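Local coordinates for heme-binding protein A / AI-2 binding protein A (Helicobacter pylori SS1, PDB 6OFQ) that binds short peptides such as STSA in the periplasm and probably delivers them to an ABC transporter for import, at residues A[289-294]-A[428-433]; A[337-342]-A[437-442]. One frame throughout, in Å; residues are numbered along the deposited sequence.

Overall arrangement
Two contacts whose centres lie about 8 Å apart show how chemistry follows secondary structure inside one buried region. In contact 1 the start of strand 292-298 pairs with the end of strand 423-429; three backbone hydrogen bonds join the segments, with leucine, methionine and alanine packing around the ladder. Contact 2 sets a proline-rich loop against helix 436-443 and relies on apolar and CH-pi packing, with no hydrogen bond between its segments. Both are buried, contact 2 throughout and contact 1, nearer the chain centre, with Leu292 and Met429 partly exposed. Gly290 O with Thr342 OG1, a probable hydrogen bond, and the edge-to-face rings of Trp428 and Phe438 link the contacts.

Contact 1. Residues A[289-294]-A[428-433]; sequences AGLLAS and WMADIA
Trp428 pairs with Ala293 through both of its backbone polar atoms. Trp428 N donates to Ala293 O at 3.0 Å, and Trp428 O accepts from Ala293 N at 2.9 Å, which makes this a hydrogen-bonded antiparallel pair. The same carbonyl takes a second, weaker approach, since Leu292 CA brings its hydrogen toward Trp428 O over a CA-O distance of 3.3 Å. Beyond its CB the indole turns away from the strand partner toward helix 436-443, where Asn437 OD1 accepts from both Trp428 NE1 and the backbone N of Asp431.

Met429 forms the next, non-hydrogen-bonded pair with Leu292, both side chains rising on the same face of the sheet. The bend at chi2 (61°) carries the thioether obliquely across Leu292, with Met429 SD 3.8 Å from Leu292 CD2. Farther out, the terminal CE lies 4.0 Å from Leu291 CB, so the methionine bridges two successive leucines. Strand 292-298, antiparallel to 423-429 here, is also antiparallel to 497-510, and Leu292 touches Pro503 there; the pairing thus belongs to the larger mixed sheet of this type II periplasmic binding protein.

At Ala430 strand 423-429 has already ended, yet one more backbone bond continues the ladder. Ala430 N gives a nearly straight bond (174° at the hydrogen) to Leu291 O at 3.0 Å, although the donor is tilted 26° from the carbonyl plane. Beside that bond Ala430 CB and Leu291 CB are in van der Waals contact at 3.7 Å, while Phe438 backs the alanine methyl.

Asp431 and Ile432 then point away from 289-294, whereas Ala433 comes back, its CB 5.3 Å from Leu291 CD2.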
loop_
_atom_site.group_PDB
_atom_site.type_symbol
_atom_site.label_atom_id
_atom_site.label_comp_id
_atom_site.label_asym_id
_atom_site.label_seq_id
_atom_site.Cartn_x
_atom_site.Cartn_y
_atom_site.Cartn_z
ATOM N N ALA A 289 -4.370 11.812 11.405
ATOM C CA ALA A 289 -5.116 12.111 10.199
ATOM C C ALA A 289 -5.066 11.096 9.081
ATOM O O ALA A 289 -6.034 10.736 8.375
ATOM C CB ALA A 289 -4.603 13.420 9.627
ATOM N N GLY A 290 -3.856 10.592 8.957
ATOM C CA GLY A 290 -3.626 9.423 8.063
ATOM C C GLY A 290 -3.080 9.840 6.693
ATOM O O GLY A 290 -3.167 10.988 6.250
ATOM N N LEU A 291 -2.544 8.867 5.978
ATOM C CA LEU A 291 -2.050 8.965 4.589
ATOM C C LEU A 291 -2.871 8.055 3.669
ATOM O O LEU A 291 -2.378 7.533 2.665
ATOM C CB LEU A 291 -0.573 8.666 4.434
ATOM C CG LEU A 291 0.309 9.730 5.073
ATOM C CD1 LEU A 291 1.734 9.257 5.217
ATOM C CD2 LEU A 291 0.428 10.864 4.062
ATOM N N LEU A 292 -4.134 7.918 4.026
ATOM C CA LEU A 292 -5.066 6.964 3.414
ATOM C C LEU A 292 -6.122 7.635 2.573
ATOM O O LEU A 292 -6.646 8.695 2.921
ATOM C CB LEU A 292 -5.838 6.244 4.546
ATOM C CG LEU A 292 -4.990 5.491 5.572
ATOM C CD1 LEU A 292 -5.639 5.312 6.935
ATOM C CD2 LEU A 292 -4.738 4.122 4.960
ATOM N N ALA A 293 -6.544 6.986 1.492
ATOM C CA ALA A 293 -7.699 7.408 0.724
ATOM C C ALA A 293 -8.549 6.176 0.417
ATOM O O ALA A 293 -8.007 5.076 0.239
ATOM C CB ALA A 293 -7.325 8.120 -0.566
ATOM N N SER A 294 -9.871 6.344 0.415
ATOM C CA SER A 294 -10.852 5.280 0.130
ATOM C C SER A 294 -11.883 5.840 -0.837
ATOM O O SER A 294 -12.408 6.918 -0.637
ATOM C CB SER A 294 -11.519 4.876 1.470
ATOM O OG SER A 294 -12.434 3.821 1.236
ATOM N N TRP A 428 -6.049 3.072 -0.705
ATOM C CA TRP A 428 -4.597 3.178 -0.800
ATOM C C TRP A 428 -4.013 3.872 0.415
ATOM O O TRP A 428 -4.556 4.894 0.915
ATOM C CB TRP A 428 -4.187 4.013 -2.000
ATOM C CG TRP A 428 -2.751 3.968 -2.409
ATOM C CD1 TRP A 428 -1.827 4.983 -2.313
ATOM C CD2 TRP A 428 -2.122 2.917 -3.120
ATOM N NE1 TRP A 428 -0.665 4.617 -2.928
ATOM C CE2 TRP A 428 -0.820 3.342 -3.427
ATOM C CE3 TRP A 428 -2.530 1.627 -3.505
ATOM C CZ2 TRP A 428 0.082 2.529 -4.079
ATOM C CZ3 TRP A 428 -1.638 0.853 -4.182
ATOM C CH2 TRP A 428 -0.363 1.314 -4.495
ATOM N N MET A 429 -2.950 3.320 0.927
ATOM C CA MET A 429 -2.090 3.956 1.931
ATOM C C MET A 429 -0.832 4.380 1.194
ATOM O O MET A 429 -0.186 3.588 0.490
ATOM C CB MET A 429 -1.712 2.883 2.948
ATOM C CG MET A 429 -0.592 3.257 3.893
ATOM S SD MET A 429 -0.996 4.709 4.903
ATOM C CE MET A 429 0.615 5.092 5.626
ATOM N N ALA A 430 -0.466 5.655 1.348
ATOM C CA ALA A 430 0.796 6.141 0.793
ATOM C C ALA A 430 1.943 5.223 1.113
ATOM O O ALA A 430 2.175 4.888 2.272
ATOM C CB ALA A 430 1.116 7.537 1.284
ATOM N N ASP A 431 2.747 4.938 0.084
ATOM C CA ASP A 431 4.047 4.325 0.279
ATOM C C ASP A 431 5.140 5.334 0.574
ATOM O O ASP A 431 6.134 5.001 1.206
ATOM C CB ASP A 431 4.466 3.465 -0.936
ATOM C CG ASP A 431 3.375 2.460 -1.291
ATOM O OD1 ASP A 431 3.019 1.627 -0.391
ATOM O OD2 ASP A 431 2.869 2.537 -2.443
ATOM N N ILE A 432 5.020 6.527 -0.012
ATOM C CA ILE A 432 5.949 7.666 0.049
ATOM C C ILE A 432 5.056 8.901 0.126
ATOM O O ILE A 432 3.940 8.876 -0.372
ATOM C CB ILE A 432 6.905 7.652 -1.154
ATOM C CG1 ILE A 432 6.201 7.992 -2.455
ATOM C CG2 ILE A 432 7.700 6.354 -1.157
ATOM C CD1 ILE A 432 7.141 8.173 -3.632
ATOM N N ALA A 433 5.618 9.976 0.678
ATOM C CA ALA A 433 4.843 11.221 0.742
ATOM C C ALA A 433 5.075 12.054 -0.519
ATOM O O ALA A 433 5.811 13.041 -0.524
ATOM C CB ALA A 433 5.185 12.006 2.033
#

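Contact 2. Residues A[337-342]-A[437-442]; sequences NPFPPT and NFLYTL
Phe438 reaches from helix 436-443 into the curve of the loop formed by Pro338, Phe339 and Pro340, three successive residues that all touch its ring. Its CB begins the contact, 3.8 Å from Phe339 CB. At CG the approach tightens to 3.5 Å from that same methylene, which sits over one face of the Phe438 ring, displaced toward the rim. This is a CH-pi contact, with Phe339 CB 3.6 Å from the ring centroid and 17° off the normal. Farther along one side, CD2 comes 3.4 Å from the backbone atom Pro338 O. The tip belongs to the next proline: CZ lies 3.6 Å from Pro340 CD, and the two side chains meet at about a right angle.

Leu439, one residue on, packs beside this arrangement. Its CD2 touches Pro338 CG at 3.7 Å, whereas CD1 approaches Phe339 CE1 obliquely at 4.0 Å. The Phe339 ring gets there because chi1 of 63° places CG between the backbone N and the carbonyl carbon, turning the ring toward the leucine. Phe464 and Leu468 of helix 462-473 also pack on Leu439. Aromatic, leucine and proline packing thus joins the loop after strand 332-334 to the helix following strand 423-429, within the alpha/beta architecture of a periplasmic binding protein.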
loop_
_atom_site.group_PDB
_atom_site.type_symbol
_atom_site.label_atom_id
_atom_site.label_comp_id
_atom_site.label_asym_id
_atom_site.label_seq_id
_atom_site.Cartn_x
_atom_site.Cartn_y
_atom_site.Cartn_z
ATOM N N ASN A 337 -9.658 15.202 -3.633
ATOM C CA ASN A 337 -8.612 14.796 -4.588
ATOM C C ASN A 337 -8.198 13.352 -4.371
ATOM O O ASN A 337 -8.498 12.723 -3.340
ATOM C CB ASN A 337 -7.392 15.727 -4.469
ATOM C CG ASN A 337 -7.779 17.191 -4.687
ATOM O OD1 ASN A 337 -8.327 17.483 -5.767
ATOM N ND2 ASN A 337 -7.597 18.049 -3.674
ATOM N N PRO A 338 -7.423 12.776 -5.300
ATOM C CA PRO A 338 -7.082 11.348 -5.161
ATOM C C PRO A 338 -6.191 10.990 -4.001
ATOM O O PRO A 338 -6.122 9.820 -3.665
ATOM C CB PRO A 338 -6.396 10.982 -6.457
ATOM C CG PRO A 338 -6.951 11.998 -7.425
ATOM C CD PRO A 338 -7.090 13.284 -6.649
ATOM N N PHE A 339 -5.528 11.953 -3.383
ATOM C CA PHE A 339 -4.611 11.740 -2.260
ATOM C C PHE A 339 -4.961 12.694 -1.119
ATOM O O PHE A 339 -5.568 13.736 -1.359
ATOM C CB PHE A 339 -3.159 11.848 -2.714
ATOM C CG PHE A 339 -2.791 13.200 -3.228
ATOM C CD1 PHE A 339 -2.844 13.510 -4.568
ATOM C CD2 PHE A 339 -2.206 14.134 -2.394
ATOM C CE1 PHE A 339 -2.453 14.771 -5.014
ATOM C CE2 PHE A 339 -1.829 15.386 -2.819
ATOM C CZ PHE A 339 -1.891 15.707 -4.138
ATOM N N PRO A 340 -4.541 12.380 0.103
ATOM C CA PRO A 340 -4.985 13.154 1.271
ATOM C C PRO A 340 -4.181 14.441 1.456
ATOM O O PRO A 340 -3.030 14.537 0.998
ATOM C CB PRO A 340 -4.805 12.180 2.423
ATOM C CG PRO A 340 -3.671 11.305 1.999
ATOM C CD PRO A 340 -3.920 11.111 0.509
ATOM N N PRO A 341 -4.745 15.383 2.229
ATOM C CA PRO A 341 -4.141 16.694 2.428
ATOM C C PRO A 341 -2.923 16.694 3.343
ATOM O O PRO A 341 -2.287 17.742 3.463
ATOM C CB PRO A 341 -5.285 17.556 2.956
ATOM C CG PRO A 341 -6.248 16.621 3.472
ATOM C CD PRO A 341 -6.142 15.355 2.710
ATOM N N THR A 342 -2.601 15.538 3.907
ATOM C CA THR A 342 -1.321 15.344 4.606
ATOM C C THR A 342 -0.141 15.290 3.634
ATOM O O THR A 342 0.959 15.313 4.156
ATOM C CB THR A 342 -1.400 14.068 5.423
ATOM O OG1 THR A 342 -2.071 13.065 4.609
ATOM C CG2 THR A 342 -2.236 14.310 6.648
ATOM N N ASN A 437 2.908 8.835 -6.133
ATOM C CA ASN A 437 2.592 7.485 -5.591
ATOM C C ASN A 437 1.074 7.230 -5.651
ATOM O O ASN A 437 0.681 6.048 -5.504
ATOM C CB ASN A 437 3.165 7.365 -4.179
ATOM C CG ASN A 437 2.837 6.039 -3.485
ATOM O OD1 ASN A 437 2.093 6.050 -2.483
ATOM N ND2 ASN A 437 3.347 4.934 -3.953
ATOM N N PHE A 438 0.255 8.288 -5.721
ATOM C CA PHE A 438 -1.179 8.119 -5.928
ATOM C C PHE A 438 -1.494 8.379 -7.391
ATOM O O PHE A 438 -2.114 7.528 -8.092
ATOM C CB PHE A 438 -2.076 9.011 -5.037
ATOM C CG PHE A 438 -2.034 8.687 -3.548
ATOM C CD1 PHE A 438 -0.897 8.927 -2.749
ATOM C CD2 PHE A 438 -3.208 8.283 -2.917
ATOM C CE1 PHE A 438 -0.973 8.683 -1.373
ATOM C CE2 PHE A 438 -3.236 8.027 -1.545
ATOM C CZ PHE A 438 -2.129 8.260 -0.774
ATOM N N LEU A 439 -1.222 9.586 -7.859
ATOM C CA LEU A 439 -1.665 9.986 -9.168
ATOM C C LEU A 439 -1.063 9.122 -10.277
ATOM O O LEU A 439 -1.796 8.701 -11.181
ATOM C CB LEU A 439 -1.351 11.440 -9.436
ATOM C CG LEU A 439 -1.964 12.432 -8.431
ATOM C CD1 LEU A 439 -1.429 13.830 -8.741
ATOM C CD2 LEU A 439 -3.484 12.386 -8.507
ATOM N N TYR A 440 0.219 8.829 -10.267
ATOM C CA TYR A 440 0.797 8.063 -11.362
ATOM C C TYR A 440 0.589 6.580 -11.170
ATOM O O TYR A 440 0.158 5.838 -12.086
ATOM C CB TYR A 440 2.281 8.394 -11.566
ATOM C CG TYR A 440 2.777 7.964 -12.940
ATOM C CD1 TYR A 440 2.478 8.775 -14.015
ATOM C CD2 TYR A 440 3.449 6.785 -13.156
ATOM C CE1 TYR A 440 2.855 8.432 -15.302
ATOM C CE2 TYR A 440 3.861 6.447 -14.469
ATOM C CZ TYR A 440 3.521 7.306 -15.478
ATOM O OH TYR A 440 3.883 7.095 -16.845
ATOM N N THR A 441 0.804 6.103 -9.960
ATOM C CA THR A 441 0.724 4.674 -9.737
ATOM C C THR A 441 -0.689 4.143 -9.905
ATOM O O THR A 441 -0.850 2.973 -10.259
ATOM C CB THR A 441 1.242 4.410 -8.321
ATOM O OG1 THR A 441 2.567 4.936 -8.241
ATOM C CG2 THR A 441 1.348 2.905 -7.958
ATOM N N LEU A 442 -1.705 4.956 -9.583
ATOM C CA LEU A 442 -3.107 4.498 -9.583
ATOM C C LEU A 442 -3.954 5.026 -10.702
ATOM O O LEU A 442 -5.025 4.489 -10.983
ATOM C CB LEU A 442 -3.843 4.792 -8.260
ATOM C CG LEU A 442 -3.044 4.388 -7.027
ATOM C CD1 LEU A 442 -3.771 4.899 -5.783
ATOM C CD2 LEU A 442 -2.785 2.899 -6.912
#